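PDB 6ORI: EF0056 from Enterococcus faecalis, which is of unknown function but, as an enterococcal surface protein with immunoglobulin-like character, probably works at the cell surface in biofilm formation. Local coordinates for residues Asp33-Pro38 against Asp243-Lys248; Glu83-Asp88 against Gly140-Glu145; Gln210-Ser215 against Thr247-Phe252. All blocks are in the same frame, centred on the assembly; numbering follows the deposited sequence. Where two conformers were deposited one is given.

Interaction 1 of 3, residues Asp33-Pro38 against Asp243-Lys248; sequences DLQFNP and DHKLTK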
# COMPACT_ATOMS: atom_id res chain seq x y z
N ASP A 33 8.08 0.00 8.11
CA ASP A 33 7.30 0.71 7.10
C ASP A 33 8.18 1.26 6.00
O ASP A 33 9.31 1.69 6.23
CB ASP A 33 6.52 1.85 7.75
CG ASP A 33 5.24 2.22 7.02
OD1 ASP A 33 4.83 1.55 6.04
OD2 ASP A 33 4.57 3.17 7.50
N LEU A 34 7.63 1.20 4.79
CA LEU A 34 8.23 1.82 3.62
C LEU A 34 7.10 2.12 2.67
O LEU A 34 6.33 1.23 2.31
CB LEU A 34 9.25 0.87 2.99
CG LEU A 34 10.04 1.39 1.80
CD1 LEU A 34 10.90 2.58 2.19
CD2 LEU A 34 10.89 0.26 1.22
N GLN A 35 6.92 3.39 2.32
CA GLN A 35 5.82 3.81 1.46
C GLN A 35 6.28 4.80 0.42
O GLN A 35 7.18 5.61 0.68
CB GLN A 35 4.73 4.49 2.28
CG GLN A 35 4.15 3.68 3.40
CD GLN A 35 3.29 2.56 2.93
OE1 GLN A 35 2.74 2.58 1.83
NE2 GLN A 35 3.17 1.55 3.75
N PHE A 36 5.65 4.73 -0.75
CA PHE A 36 5.83 5.66 -1.86
C PHE A 36 4.54 6.41 -2.05
O PHE A 36 3.50 5.80 -2.28
CB PHE A 36 6.19 4.88 -3.13
CG PHE A 36 6.35 5.71 -4.37
CD1 PHE A 36 7.48 6.50 -4.58
CD2 PHE A 36 5.38 5.68 -5.34
CE1 PHE A 36 7.60 7.24 -5.74
CE2 PHE A 36 5.53 6.42 -6.50
CZ PHE A 36 6.63 7.19 -6.68
N ASN A 37 4.60 7.74 -1.92
CA ASN A 37 3.39 8.55 -1.94
C ASN A 37 3.49 9.63 -3.03
O ASN A 37 3.95 10.74 -2.77
CB ASN A 37 3.14 9.21 -0.59
CG ASN A 37 1.84 10.00 -0.58
OD1 ASN A 37 0.97 9.78 -1.40
ND2 ASN A 37 1.75 10.95 0.32
N PRO A 38 3.04 9.30 -4.24
CA PRO A 38 3.05 10.26 -5.35
C PRO A 38 1.79 11.11 -5.38
O PRO A 38 0.70 10.65 -4.96
CB PRO A 38 3.07 9.34 -6.58
CG PRO A 38 2.25 8.15 -6.15
CD PRO A 38 2.53 7.98 -4.66
N ASP A 243 -4.79 -5.60 2.89
CA ASP A 243 -4.06 -5.10 4.03
C ASP A 243 -4.08 -3.58 3.98
O ASP A 243 -3.43 -2.97 3.11
CB ASP A 243 -2.63 -5.65 4.05
CG ASP A 243 -2.58 -7.10 4.56
OD1 ASP A 243 -3.60 -7.60 5.05
OD2 ASP A 243 -1.50 -7.72 4.49
N HIS A 244 -4.88 -3.00 4.85
CA HIS A 244 -5.00 -1.56 4.97
C HIS A 244 -3.97 -1.12 6.00
O HIS A 244 -4.10 -1.41 7.18
CB HIS A 244 -6.42 -1.20 5.41
CG HIS A 244 -6.65 0.27 5.59
ND1 HIS A 244 -7.63 0.76 6.44
CD2 HIS A 244 -6.08 1.35 5.01
CE1 HIS A 244 -7.62 2.08 6.39
NE2 HIS A 244 -6.68 2.46 5.54
N LYS A 245 -2.93 -0.43 5.53
CA LYS A 245 -1.84 -0.04 6.40
C LYS A 245 -1.83 1.47 6.63
O LYS A 245 -1.93 2.25 5.68
CB LYS A 245 -0.51 -0.53 5.83
CG LYS A 245 0.67 -0.32 6.78
CD LYS A 245 1.96 -0.95 6.26
CE LYS A 245 3.07 -0.88 7.30
NZ LYS A 245 4.30 -1.53 6.80
N LEU A 246 -1.73 1.85 7.89
CA LEU A 246 -1.73 3.24 8.32
C LEU A 246 -0.38 3.62 8.86
O LEU A 246 0.13 2.96 9.79
CB LEU A 246 -2.81 3.48 9.38
CG LEU A 246 -4.22 3.13 8.93
CD1 LEU A 246 -5.16 3.29 10.08
CD2 LEU A 246 -4.65 3.99 7.79
N THR A 247 0.22 4.63 8.26
CA THR A 247 1.51 5.18 8.66
C THR A 247 1.21 6.38 9.56
O THR A 247 0.53 7.32 9.12
CB THR A 247 2.23 5.65 7.39
OG1 THR A 247 2.44 4.52 6.52
CG2 THR A 247 3.54 6.36 7.71
N LYS A 248 1.71 6.35 10.78
CA LYS A 248 1.45 7.44 11.70
C LYS A 248 2.36 8.64 11.49
O LYS A 248 3.45 8.54 10.93
CB LYS A 248 1.63 6.95 13.13
CG LYS A 248 0.63 5.88 13.55
CD LYS A 248 0.85 5.50 15.03
CE LYS A 248 -0.08 4.40 15.47
NZ LYS A 248 0.06 4.17 16.95
O HOH W 1 5.40 -1.04 4.01

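Interaction 2 of 3, residues Glu83-Asp88 against Gly140-Glu145; sequences EKIQVD and GVITFE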
# COMPACT_ATOMS: atom_id res chain seq x y z
N GLU A 83 13.42 9.98 -17.30
CA GLU A 83 14.80 10.42 -17.46
C GLU A 83 15.57 10.42 -16.17
O GLU A 83 16.74 10.03 -16.15
CB GLU A 83 14.85 11.82 -18.07
CG GLU A 83 16.31 12.28 -18.25
CD GLU A 83 16.48 13.47 -19.16
OE1 GLU A 83 15.62 13.72 -20.04
OE2 GLU A 83 17.51 14.16 -19.00
N LYS A 84 14.96 10.86 -15.08
CA LYS A 84 15.65 11.03 -13.82
C LYS A 84 14.65 10.93 -12.67
O LYS A 84 13.50 11.33 -12.82
CB LYS A 84 16.30 12.44 -13.87
CG LYS A 84 16.82 13.05 -12.59
CD LYS A 84 17.37 14.49 -12.85
CE LYS A 84 16.36 15.47 -13.53
NZ LYS A 84 16.86 16.91 -13.70
N ILE A 85 15.10 10.39 -11.54
CA ILE A 85 14.31 10.38 -10.30
C ILE A 85 15.24 10.82 -9.18
O ILE A 85 16.33 10.27 -9.03
CB ILE A 85 13.74 8.99 -9.98
CG1 ILE A 85 12.96 8.43 -11.17
CG2 ILE A 85 12.90 9.08 -8.72
CD1 ILE A 85 12.35 7.08 -10.90
N GLN A 86 14.81 11.83 -8.41
CA GLN A 86 15.58 12.32 -7.28
C GLN A 86 14.66 12.55 -6.09
O GLN A 86 13.44 12.66 -6.25
CB GLN A 86 16.30 13.64 -7.59
CG GLN A 86 17.34 13.56 -8.69
CD GLN A 86 18.06 14.87 -8.85
OE1 GLN A 86 17.68 15.86 -8.24
NE2 GLN A 86 19.13 14.88 -9.64
N VAL A 87 15.25 12.62 -4.90
CA VAL A 87 14.50 12.88 -3.67
C VAL A 87 15.48 13.40 -2.63
O VAL A 87 16.66 13.08 -2.70
CB VAL A 87 13.79 11.59 -3.17
CG1 VAL A 87 14.79 10.55 -2.68
CG2 VAL A 87 12.81 11.90 -2.07
N ASP A 88 15.00 14.19 -1.68
CA ASP A 88 15.85 14.65 -0.60
C ASP A 88 15.86 13.61 0.51
O ASP A 88 14.85 12.96 0.75
CB ASP A 88 15.35 15.97 -0.03
CG ASP A 88 15.53 17.14 -0.95
OD1 ASP A 88 16.31 17.06 -1.93
OD2 ASP A 88 14.89 18.19 -0.67
N GLY A 140 10.53 14.53 -3.64
CA GLY A 140 10.78 13.58 -4.70
C GLY A 140 10.21 14.07 -6.00
O GLY A 140 9.13 14.63 -6.04
N VAL A 141 10.94 13.85 -7.09
CA VAL A 141 10.49 14.22 -8.42
C VAL A 141 10.90 13.13 -9.40
O VAL A 141 12.07 12.78 -9.48
CB VAL A 141 11.08 15.59 -8.91
CG1 VAL A 141 10.56 15.91 -10.29
CG2 VAL A 141 10.73 16.71 -7.97
N ILE A 142 9.91 12.58 -10.10
CA ILE A 142 10.16 11.78 -11.29
C ILE A 142 10.06 12.71 -12.48
O ILE A 142 9.03 13.34 -12.70
CB ILE A 142 9.12 10.66 -11.47
CG1 ILE A 142 9.06 9.73 -10.23
CG2 ILE A 142 9.46 9.84 -12.73
CD1 ILE A 142 7.84 8.80 -10.24
N THR A 143 11.12 12.79 -13.26
CA THR A 143 11.18 13.66 -14.43
C THR A 143 11.14 12.81 -15.69
O THR A 143 11.95 11.91 -15.85
CB THR A 143 12.47 14.50 -14.42
OG1 THR A 143 12.49 15.34 -13.27
CG2 THR A 143 12.58 15.38 -15.65
N PHE A 144 10.25 13.17 -16.62
CA PHE A 144 10.01 12.41 -17.85
C PHE A 144 10.59 13.09 -19.08
O PHE A 144 10.78 14.30 -19.08
CB PHE A 144 8.50 12.16 -18.04
CG PHE A 144 7.87 11.23 -17.02
CD1 PHE A 144 7.39 11.72 -15.83
CD2 PHE A 144 7.78 9.87 -17.26
CE1 PHE A 144 6.82 10.85 -14.89
CE2 PHE A 144 7.20 9.02 -16.34
CZ PHE A 144 6.74 9.52 -15.13
N GLU A 145 10.83 12.31 -20.12
CA GLU A 145 11.33 12.81 -21.41
C GLU A 145 10.34 13.66 -22.16
O GLU A 145 10.72 14.48 -23.00
CB GLU A 145 11.68 11.64 -22.32
CG GLU A 145 12.81 10.78 -21.82
CD GLU A 145 13.02 9.54 -22.67
OE1 GLU A 145 12.04 9.07 -23.31
OE2 GLU A 145 14.15 9.03 -22.70
O HOH W 2 16.09 11.69 -22.05
O HOH W 3 13.83 14.30 -11.13

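Interaction 3 of 3, residues Gln210-Ser215 against Thr247-Phe252; sequences QFKHGS and TKEKNF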
# COMPACT_ATOMS: atom_id res chain seq x y z
N GLN A 210 -2.70 13.07 12.93
CA GLN A 210 -2.19 11.85 13.55
C GLN A 210 -1.69 10.80 12.58
O GLN A 210 -0.85 9.96 12.93
CB GLN A 210 -3.24 11.26 14.50
CG GLN A 210 -3.53 12.16 15.68
CD GLN A 210 -2.29 12.45 16.47
OE1 GLN A 210 -1.62 11.53 16.93
NE2 GLN A 210 -1.94 13.73 16.57
N PHE A 211 -2.19 10.84 11.35
CA PHE A 211 -1.77 9.89 10.32
C PHE A 211 -1.10 10.61 9.17
O PHE A 211 -1.48 11.72 8.80
CB PHE A 211 -2.95 9.07 9.85
CG PHE A 211 -3.46 8.17 10.92
CD1 PHE A 211 -2.82 6.99 11.18
CD2 PHE A 211 -4.54 8.52 11.70
CE1 PHE A 211 -3.26 6.15 12.18
CE2 PHE A 211 -4.96 7.71 12.70
CZ PHE A 211 -4.32 6.52 12.95
N LYS A 212 -0.07 9.96 8.62
CA LYS A 212 0.68 10.47 7.51
C LYS A 212 0.25 9.89 6.17
O LYS A 212 0.29 10.57 5.15
CB LYS A 212 2.16 10.21 7.76
CG LYS A 212 3.07 10.96 6.81
CD LYS A 212 4.52 10.57 6.91
CE LYS A 212 5.12 10.93 8.24
NZ LYS A 212 5.12 12.39 8.55
N HIS A 213 -0.18 8.63 6.16
CA HIS A 213 -0.46 7.94 4.92
C HIS A 213 -1.29 6.69 5.18
O HIS A 213 -1.21 6.08 6.24
CB HIS A 213 0.88 7.56 4.26
CG HIS A 213 0.77 7.04 2.86
ND1 HIS A 213 0.40 7.82 1.79
CD2 HIS A 213 1.01 5.81 2.36
CE1 HIS A 213 0.41 7.09 0.69
NE2 HIS A 213 0.80 5.87 1.00
N GLY A 214 -2.10 6.33 4.19
CA GLY A 214 -2.83 5.09 4.16
C GLY A 214 -2.56 4.40 2.84
O GLY A 214 -2.42 5.04 1.80
N SER A 215 -2.49 3.08 2.89
CA SER A 215 -2.27 2.28 1.71
C SER A 215 -3.09 1.02 1.81
O SER A 215 -3.46 0.59 2.89
CB SER A 215 -0.79 1.96 1.53
OG SER A 215 -0.25 1.35 2.69
N THR A 247 0.22 4.63 8.26
CA THR A 247 1.51 5.18 8.66
C THR A 247 1.21 6.38 9.56
O THR A 247 0.53 7.32 9.12
CB THR A 247 2.23 5.65 7.39
OG1 THR A 247 2.44 4.52 6.52
CG2 THR A 247 3.54 6.36 7.71
N LYS A 248 1.71 6.35 10.78
CA LYS A 248 1.45 7.44 11.70
C LYS A 248 2.36 8.64 11.49
O LYS A 248 3.45 8.54 10.93
CB LYS A 248 1.63 6.95 13.13
CG LYS A 248 0.63 5.88 13.55
CD LYS A 248 0.85 5.50 15.03
CE LYS A 248 -0.08 4.40 15.47
NZ LYS A 248 0.06 4.17 16.95
N GLU A 249 1.90 9.78 11.97
CA GLU A 249 2.71 10.99 12.03
C GLU A 249 3.59 10.97 13.29
O GLU A 249 4.80 11.24 13.22
CB GLU A 249 1.78 12.20 12.04
CG GLU A 249 2.49 13.55 12.03
CD GLU A 249 3.18 13.85 10.72
OE1 GLU A 249 2.86 13.18 9.70
OE2 GLU A 249 4.04 14.75 10.72
N LYS A 250 2.99 10.64 14.43
CA LYS A 250 3.69 10.56 15.72
C LYS A 250 3.35 9.19 16.37
O LYS A 250 3.58 8.17 15.76
CB LYS A 250 3.31 11.74 16.61
CG LYS A 250 3.72 13.09 16.05
CD LYS A 250 5.19 13.35 16.24
CE LYS A 250 5.46 14.74 16.82
NZ LYS A 250 4.69 15.82 16.13
N ASN A 251 2.77 9.19 17.58
CA ASN A 251 2.55 7.96 18.34
C ASN A 251 1.09 7.86 18.82
O ASN A 251 0.83 7.60 20.00
CB ASN A 251 3.52 7.88 19.53
CG ASN A 251 3.31 8.97 20.54
OD1 ASN A 251 2.90 10.07 20.20
ND2 ASN A 251 3.54 8.64 21.80
N PHE A 252 0.15 8.04 17.90
CA PHE A 252 -1.28 8.04 18.22
C PHE A 252 -1.72 6.91 19.12
O PHE A 252 -1.34 5.75 18.93
CB PHE A 252 -2.07 7.96 16.91
CG PHE A 252 -3.57 8.04 17.07
CD1 PHE A 252 -4.16 9.19 17.57
CD2 PHE A 252 -4.37 6.99 16.70
CE1 PHE A 252 -5.53 9.29 17.68
CE2 PHE A 252 -5.76 7.09 16.80
CZ PHE A 252 -6.32 8.23 17.30
O HOH W 4 0.35 9.91 15.41
O HOH W 5 6.41 11.78 11.19
O HOH W 6 0.51 3.51 4.78

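Interaction 1 of 3, residues Asp33-Pro38 against Asp243-Lys248
Lys245 reaches across to Asp33 where two antiparallel sheets of the chain, probably of two immunoglobulin-like domains, face each other. Strands 33-38 and 243-248 are not neighbours in a sheet: their axes pass 9.0 Å apart at 97°, nearly perpendicular, so side chains and a water, not a strand ladder, span the gap. CG of Lys245 stands opposite its backbone N (chi1 -172°), and the rest of the chain is fully extended, carrying the ammonium to Asp33 and Ser32, near the beginning of strand 31-38. There NZ makes a salt bridge with OD1 of Asp33 at 3.2 Å, weak as a hydrogen bond. The ammonium has stronger support from the carbonyl O of Ser32 and also bonds to the hydroxyl of Tyr292. It donates to a water as well, NZ to water 1 at 3.0 Å, and the same water accepts from the backbone N of Leu34. On its way the lysine chain passes Gln35, with CD 3.7 Å from the amide NE2. Two residues further, Thr247 points the same way and gives its hydroxyl to the other carboxylate oxygen, OG1 to OD2 of Asp33, 2.7 Å, on the syn lone pair. OG1 also lies 3.7 Å from CG of Gln35. The carboxylate is thus gripped at both oxygens and its rotation is fixed, which would favour the charged form in this buried place. Gln35 is the second-shell residue: its chain is bent at chi2 (-71°), turning the amide back toward Asp33 on the same strand, while its OE1 is weakly bonded to the hydroxyl of Ser215. NE2 of Gln35 donates to the syn lone pair of OD1 of Asp33 at 2.8 Å, with the oxygen close to the amide plane.

Interaction 2 of 3, residues Glu83-Asp88 against Gly140-Glu145
Ile85 and Ile142 share a rotamer, each with CG1 beside its backbone N (chi1 -54° and -56°), which lays the two branched side chains side by side on one face of an antiparallel sheet. They touch with CG1 of Ile85 4.1 Å from CG2 of Ile142, and both also rest on Phe53 of the neighbouring strand 50-59, so this face belongs to the buried core of the domain. The two form a non-hydrogen-bonded pair, flanked by the hydrogen-bonded pairs Lys84-Thr143 and Gln86-Val141. At the Gln86-Val141 pair both bonds are made, N of Val141 to O of Gln86 at 2.9 Å and N of Gln86 to O of Val141 at 3.1 Å. At the other end the ladder carries a classic beta bulge: Glu83 and Lys84 both face Thr143, whose O accepts from N of Glu83 at 2.8 Å and from N of Lys84 at 3.3 Å. In return, N of Thr143 gives an almost straight bond to O of Lys84.

The opposite face, with Lys84, Gln86, Val141 and Thr143, is more open. Here the aliphatic part of Lys84 runs alongside Thr143, bent at chi3, and Gln86 sends its amide oxygen to Arg97. Near the last pair, the methyl CG2 of Val87 rests on the backbone of Gly140, 3.7 Å from its CA. Water 3 sits over the ladder on the lysine side, donating to O of Val141 at 2.9 Å and lying 2.7 Å from OG1 of Thr143.

Interaction 3 of 3, residues Gln210-Ser215 against Thr247-Phe252
Phe211 turns its ring edge toward the face of Phe252 in an offset edge-to-face pair, with centroids 5.4 Å apart and planes at 63°; CZ of Phe211 comes 3.8 Å from CD2 of Phe252. At the edge of the Phe252 ring, near its plane, lies OE1 of Gln210, 3.5 Å from CD1. The amide plane is turned 43° from the ring, and the glutamine crosses the phenylalanine at about a right angle. Trp263 meets Phe252 in a nearly parallel arrangement. The Phe211 ring has O of Thr247 at its edge, while the chain of Lys248 runs beside it in the same direction, and Ile340 and Thr392 pack against it.

Strands 211-215 and 247-248 pair antiparallel at the edge of the five-stranded sheet, with a classic beta bulge in which Lys212 and His213 both face Thr247. N of Lys212 bonds to O of Thr247 at 2.8 Å, N of His213 adds a weak bond to that oxygen, and N of Thr247 returns one to O of His213 at 2.9 Å. Past the pair the chain turns, and N of Glu249 meets O of Gln210 from above the carbonyl plane. Lys212, bent at both chi3 and chi4, folds its end over to Glu249, NZ to OE1 2.7 Å, approaching from above the carboxylate plane. NZ of Lys248 donates to O of Phe252 at 2.9 Å, besides the carbonyl oxygens of Ser336, its strongest partner, and Phe332. The salt bridge and water 5, which joins NZ of Lys212 to O of Glu249, hold one flank of the turn and the rings the other. Inside it, water 4 donates to O and OE1 of Gln210 and accepts from N of Lys250 and N of Phe252; all four of its bonds are used, serving main-chain N-H groups outside the ladder.

Interactions 1 and 3 share Thr247 and strand 239-248 and lie about 8 Å apart between centres. They serve it differently: interaction 3 pairs it with its sheet neighbour 211-221 through backbone bonds, whereas interaction 1 joins it by side chains to the sheet that contains strand 31-38. Ser215 links the two, its backbone hydrogen-bonded to that of Lys245. Interaction 2, about 21 Å from interaction 1 between centres, is a ladder inside the sheet of strand 31-38 and touches interaction 1 where Phe36 packs on Ile142. Interaction 1 is buried and rests on charge and hydroxyl bonds; interactions 2 and 3 are partly buried, combining backbone ladders, each with a bulge, with apolar packing on the inner side and polar groups outside.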